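Local coordinates for choline kinase (Streptococcus pneumoniae, PDB 4R78), which probably phosphorylates choline as a choline kinase with a protein kinase-like fold, and binds adenosine monophosphate in its nucleotide pocket, at residues 83-94 with 209-218. Numbering follows the deposited sequence.
With AMP (adenosine monophosphate), chain C.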
loop_
_atom_site.group_PDB
_atom_site.type_symbol
_atom_site.label_atom_id
_atom_site.label_comp_id
_atom_site.label_asym_id
_atom_site.label_seq_id
_atom_site.Cartn_x
_atom_site.Cartn_y
_atom_site.Cartn_z
ATOM N N ASN A 83 1.092 -11.085 -9.327
ATOM C CA ASN A 83 2.156 -10.148 -9.009
ATOM C C ASN A 83 3.110 -10.699 -7.955
ATOM O O ASN A 83 4.317 -10.496 -8.055
ATOM C CB ASN A 83 1.595 -8.776 -8.632
ATOM C CG ASN A 83 0.958 -8.064 -9.824
ATOM O OD1 ASN A 83 1.088 -8.505 -10.967
ATOM N ND2 ASN A 83 0.260 -6.967 -9.560
ATOM N N LEU A 84 2.578 -11.441 -6.983
ATOM C CA LEU A 84 3.416 -12.105 -5.980
ATOM C C LEU A 84 4.413 -13.063 -6.625
ATOM O O LEU A 84 5.615 -12.984 -6.362
ATOM C CB LEU A 84 2.565 -12.871 -4.961
ATOM C CG LEU A 84 1.983 -12.202 -3.716
ATOM C CD1 LEU A 84 1.490 -13.282 -2.765
ATOM C CD2 LEU A 84 2.993 -11.308 -3.010
ATOM N N GLU A 85 3.917 -13.973 -7.463
ATOM C CA GLU A 85 4.804 -14.958 -8.095
ATOM C C GLU A 85 5.750 -14.327 -9.120
ATOM O O GLU A 85 6.860 -14.820 -9.326
ATOM C CB GLU A 85 4.023 -16.155 -8.671
ATOM C CG GLU A 85 3.110 -15.843 -9.840
ATOM C CD GLU A 85 2.056 -16.917 -10.102
ATOM O OE1 GLU A 85 1.101 -16.602 -10.831
ATOM O OE2 GLU A 85 2.166 -18.059 -9.593
ATOM N N LEU A 86 5.318 -13.223 -9.727
ATOM C CA LEU A 86 6.162 -12.475 -10.654
ATOM C C LEU A 86 7.276 -11.718 -9.927
ATOM O O LEU A 86 8.420 -11.700 -10.387
ATOM C CB LEU A 86 5.318 -11.512 -11.497
ATOM C CG LEU A 86 6.052 -10.516 -12.407
ATOM C CD1 LEU A 86 7.005 -11.218 -13.377
ATOM C CD2 LEU A 86 5.068 -9.656 -13.168
ATOM N N LEU A 87 6.946 -11.106 -8.792
ATOM C CA LEU A 87 7.897 -10.257 -8.073
ATOM C C LEU A 87 8.831 -11.020 -7.141
ATOM O O LEU A 87 9.795 -10.446 -6.623
ATOM C CB LEU A 87 7.159 -9.171 -7.290
ATOM C CG LEU A 87 6.490 -8.071 -8.115
ATOM C CD1 LEU A 87 5.526 -7.292 -7.247
ATOM C CD2 LEU A 87 7.526 -7.154 -8.747
ATOM N N LYS A 88 8.553 -12.309 -6.939
ATOM C CA LYS A 88 9.268 -13.108 -5.939
ATOM C C LYS A 88 10.791 -13.036 -6.064
ATOM O O LYS A 88 11.482 -12.874 -5.058
ATOM C CB LYS A 88 8.802 -14.569 -5.945
ATOM C CG LYS A 88 9.364 -15.371 -4.772
ATOM C CD LYS A 88 9.033 -16.850 -4.865
ATOM C CE LYS A 88 9.690 -17.625 -3.732
ATOM N NZ LYS A 88 11.175 -17.525 -3.769
ATOM N N ASP A 89 11.310 -13.142 -7.287
ATOM C CA ASP A 89 12.766 -13.206 -7.471
ATOM C C ASP A 89 13.516 -11.890 -7.240
ATOM O O ASP A 89 14.746 -11.861 -7.290
ATOM C CB ASP A 89 13.162 -13.882 -8.799
ATOM C CG ASP A 89 12.702 -13.115 -10.028
ATOM O OD1 ASP A 89 12.375 -11.918 -9.920
ATOM O OD2 ASP A 89 12.689 -13.725 -11.118
ATOM N N LEU A 90 12.783 -10.809 -6.979
ATOM C CA LEU A 90 13.400 -9.546 -6.559
ATOM C C LEU A 90 13.932 -9.633 -5.129
ATOM O O LEU A 90 14.806 -8.859 -4.736
ATOM C CB LEU A 90 12.418 -8.377 -6.669
ATOM C CG LEU A 90 11.906 -7.938 -8.042
ATOM C CD1 LEU A 90 11.087 -6.663 -7.903
ATOM C CD2 LEU A 90 13.043 -7.735 -9.040
ATOM N N GLY A 91 13.390 -10.567 -4.355
ATOM C CA GLY A 91 13.810 -10.777 -2.972
ATOM C C GLY A 91 13.416 -9.665 -2.013
ATOM O O GLY A 91 14.010 -9.521 -0.945
ATOM N N LEU A 92 12.406 -8.884 -2.387
ATOM C CA LEU A 92 11.980 -7.747 -1.579
ATOM C C LEU A 92 10.937 -8.119 -0.532
ATOM O O LEU A 92 11.024 -7.703 0.615
ATOM C CB LEU A 92 11.462 -6.614 -2.469
ATOM C CG LEU A 92 12.471 -5.951 -3.413
ATOM C CD1 LEU A 92 11.782 -4.916 -4.288
ATOM C CD2 LEU A 92 13.629 -5.325 -2.637
ATOM N N ASP A 93 9.951 -8.909 -0.942
ATOM C CA ASP A 93 8.862 -9.314 -0.062
ATOM C C ASP A 93 9.282 -10.520 0.774
ATOM O O ASP A 93 10.228 -11.237 0.423
ATOM C CB ASP A 93 7.631 -9.650 -0.913
ATOM C CG ASP A 93 6.310 -9.583 -0.140
ATOM O OD1 ASP A 93 6.287 -9.364 1.094
ATOM O OD2 ASP A 93 5.265 -9.773 -0.796
ATOM N N VAL A 94 8.580 -10.727 1.883
ATOM C CA VAL A 94 8.731 -11.934 2.688
ATOM C C VAL A 94 8.096 -13.138 1.982
ATOM O O VAL A 94 7.402 -12.994 0.969
ATOM C CB VAL A 94 8.135 -11.761 4.110
ATOM C CG1 VAL A 94 8.825 -10.618 4.849
ATOM C CG2 VAL A 94 6.628 -11.521 4.047
ATOM N N ARG A 209 18.523 -7.881 7.141
ATOM C CA ARG A 209 17.823 -7.822 5.855
ATOM C C ARG A 209 16.537 -7.008 5.946
ATOM O O ARG A 209 15.713 -7.223 6.840
ATOM C CB ARG A 209 17.516 -9.230 5.331
ATOM C CG ARG A 209 16.862 -9.260 3.951
ATOM C CD ARG A 209 16.723 -10.686 3.434
ATOM N NE ARG A 209 16.009 -10.735 2.160
ATOM C CZ ARG A 209 15.723 -11.852 1.492
ATOM N NH1 ARG A 209 16.090 -13.039 1.964
ATOM N NH2 ARG A 209 15.069 -11.782 0.342
ATOM N N LEU A 210 16.389 -6.072 5.014
ATOM C CA LEU A 210 15.211 -5.221 4.949
ATOM C C LEU A 210 14.246 -5.739 3.891
ATOM O O LEU A 210 14.636 -5.983 2.749
ATOM C CB LEU A 210 15.612 -3.773 4.641
ATOM C CG LEU A 210 14.522 -2.701 4.732
ATOM C CD1 LEU A 210 13.929 -2.629 6.136
ATOM C CD2 LEU A 210 15.077 -1.348 4.320
ATOM N N TYR A 211 12.989 -5.903 4.292
ATOM C CA TYR A 211 11.927 -6.332 3.394
ATOM C C TYR A 211 10.971 -5.188 3.100
ATOM O O TYR A 211 10.768 -4.305 3.934
ATOM C CB TYR A 211 11.132 -7.482 4.016
ATOM C CG TYR A 211 11.904 -8.768 4.179
ATOM C CD1 TYR A 211 11.998 -9.683 3.131
ATOM C CD2 TYR A 211 12.520 -9.080 5.389
ATOM C CE1 TYR A 211 12.694 -10.876 3.282
ATOM C CE2 TYR A 211 13.222 -10.267 5.549
ATOM C CZ TYR A 211 13.301 -11.160 4.496
ATOM O OH TYR A 211 13.993 -12.336 4.647
ATOM N N LEU A 212 10.401 -5.210 1.900
ATOM C CA LEU A 212 9.267 -4.364 1.547
ATOM C C LEU A 212 8.070 -5.289 1.333
ATOM O O LEU A 212 8.112 -6.166 0.468
ATOM C CB LEU A 212 9.571 -3.538 0.295
ATOM C CG LEU A 212 8.445 -2.699 -0.323
ATOM C CD1 LEU A 212 7.774 -1.789 0.709
ATOM C CD2 LEU A 212 8.968 -1.885 -1.495
ATOM N N ILE A 213 7.021 -5.089 2.129
ATOM C CA ILE A 213 5.902 -6.031 2.196
ATOM C C ILE A 213 4.586 -5.406 1.744
ATOM O O ILE A 213 4.535 -4.222 1.405
ATOM C CB ILE A 213 5.740 -6.615 3.629
ATOM C CG1 ILE A 213 5.317 -5.517 4.613
ATOM C CG2 ILE A 213 7.028 -7.323 4.058
ATOM C CD1 ILE A 213 4.792 -6.033 5.932
ATOM N N ASP A 214 3.536 -6.226 1.730
ATOM C CA ASP A 214 2.158 -5.791 1.491
ATOM C C ASP A 214 1.964 -5.143 0.123
ATOM O O ASP A 214 1.674 -3.949 -0.001
ATOM C CB ASP A 214 1.641 -4.926 2.650
ATOM C CG ASP A 214 1.350 -5.738 3.907
ATOM O OD1 ASP A 214 1.507 -6.980 3.896
ATOM O OD2 ASP A 214 0.945 -5.127 4.914
ATOM N N TRP A 215 2.113 -5.977 -0.899
ATOM C CA TRP A 215 2.028 -5.562 -2.290
ATOM C C TRP A 215 0.606 -5.648 -2.857
ATOM O O TRP A 215 0.432 -5.712 -4.073
ATOM C CB TRP A 215 2.993 -6.416 -3.124
ATOM C CG TRP A 215 4.436 -6.172 -2.784
ATOM C CD1 TRP A 215 5.102 -6.583 -1.664
ATOM C CD2 TRP A 215 5.385 -5.451 -3.572
ATOM N NE1 TRP A 215 6.411 -6.163 -1.705
ATOM C CE2 TRP A 215 6.611 -5.464 -2.867
ATOM C CE3 TRP A 215 5.317 -4.788 -4.804
ATOM C CZ2 TRP A 215 7.764 -4.840 -3.359
ATOM C CZ3 TRP A 215 6.461 -4.169 -5.292
ATOM C CH2 TRP A 215 7.670 -4.206 -4.572
ATOM N N GLU A 216 -0.404 -5.613 -1.988
ATOM C CA GLU A 216 -1.805 -5.772 -2.418
ATOM C C GLU A 216 -2.280 -4.756 -3.451
ATOM O O GLU A 216 -3.217 -5.027 -4.198
ATOM C CB GLU A 216 -2.764 -5.751 -1.220
ATOM C CG GLU A 216 -2.794 -7.046 -0.413
ATOM C CD GLU A 216 -1.461 -7.367 0.248
ATOM O OE1 GLU A 216 -0.860 -6.450 0.847
ATOM O OE2 GLU A 216 -1.019 -8.533 0.151
ATOM N N TYR A 217 -1.646 -3.585 -3.479
ATOM C CA TYR A 217 -2.032 -2.536 -4.418
ATOM C C TYR A 217 -1.130 -2.460 -5.639
ATOM O O TYR A 217 -1.364 -1.632 -6.530
ATOM C CB TYR A 217 -2.088 -1.183 -3.705
ATOM C CG TYR A 217 -3.119 -1.144 -2.601
ATOM C CD1 TYR A 217 -4.458 -0.872 -2.882
ATOM C CD2 TYR A 217 -2.758 -1.401 -1.280
ATOM C CE1 TYR A 217 -5.411 -0.848 -1.869
ATOM C CE2 TYR A 217 -3.701 -1.376 -0.259
ATOM C CZ TYR A 217 -5.024 -1.100 -0.564
ATOM O OH TYR A 217 -5.960 -1.072 0.447
ATOM N N SER A 218 -0.124 -3.333 -5.695
ATOM C CA SER A 218 0.896 -3.249 -6.748
ATOM C C SER A 218 0.288 -3.276 -8.150
ATOM O O SER A 218 -0.670 -4.012 -8.427
ATOM C CB SER A 218 1.985 -4.323 -6.587
ATOM O OG SER A 218 1.516 -5.622 -6.925
HETATM P P AMP C . 0.999 -3.117 7.811
HETATM O O1P AMP C . 0.012 -2.543 6.823
HETATM O O2P AMP C . 0.810 -2.640 9.230
HETATM O O3P AMP C . 2.430 -3.104 7.333
HETATM O "O5'" AMP C . 0.640 -4.685 7.880
HETATM C "C5'" AMP C . 1.667 -5.650 8.101
HETATM C "C4'" AMP C . 2.290 -5.438 9.474
HETATM O "O4'" AMP C . 2.465 -6.700 10.128
HETATM C "C3'" AMP C . 3.665 -4.798 9.369
HETATM O "O3'" AMP C . 3.615 -3.410 9.718
HETATM C "C2'" AMP C . 4.544 -5.580 10.326
HETATM O "O2'" AMP C . 4.632 -4.911 11.584
HETATM C "C1'" AMP C . 3.823 -6.898 10.546
HETATM N N9 AMP C . 4.463 -7.978 9.747
HETATM C C8 AMP C . 4.248 -8.222 8.440
HETATM N N7 AMP C . 4.974 -9.278 7.998
HETATM C C5 AMP C . 5.674 -9.738 9.046
HETATM C C6 AMP C . 6.639 -10.838 9.273
HETATM N N6 AMP C . 6.990 -11.661 8.256
HETATM N N1 AMP C . 7.146 -10.989 10.519
HETATM C C2 AMP C . 6.798 -10.171 11.533
HETATM N N3 AMP C . 5.927 -9.150 11.396
HETATM C C4 AMP C . 5.338 -8.883 10.200
HETATM O O HOH W 1 14.867 -8.301 1.292
HETATM O O HOH W 2 3.847 -9.175 2.442
HETATM O O HOH W 3 2.696 -8.762 -0.423
#
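Arg-209 reaches Gly-91 with a chain extended from CG to NE, and its NH2 donates to Gly-91 O at 2.8 Å, nearly straight (166°) and in the guanidinium plane. A water held by NE also donates to that carbonyl, and to Leu-210 O, so two donors grip Gly-91 O. The Tyr-211 ring is sandwiched off-centre: Arg-209 CG lies over one face, and over the other Val-94 CG1 makes a CH-pi contact, 3.9 Å from the ring centroid. Leu-212 N donates to Leu-92 O at 2.9 Å from above the carbonyl plane. Ile-213 turns two ways, CG2 toward Val-94 CG1 and CD1 against the ribose side of the base, 3.4 Å from AMP C8. In this protein kinase-like fold, Ile-Asp-Trp at 213-215 is probably the counterpart of the kinase DFG motif; Asp-214, salt-bridged through OD1 to Lys-106, has OD2 3.0 Å from AMP O5'. With CG anti to the backbone N (chi1 -159°), the Asp-93 carboxylate lies alongside Ile-213 and Trp-215; waters link OD1 to Asp-214 N and OD2 to Trp-215 N. The Trp-215 indole, pinned in rotation by NE1 donating to Leu-212 O, has CD1 3.3 Å from Asp-93 OD2, the planes 40° apart, and meets Leu-92 CD1 obliquely near CZ2 and Leu-87 CD1 at CE3 (3.5 Å). Ile-136 of helix 126-137 touches Leu-87 and the indole. Ser-218, hydrogen-bonded to Glu-80, sets OG 3.2 Å from Asn-83 ND2; Asn-83 OD1 accepts from Arg-144 N.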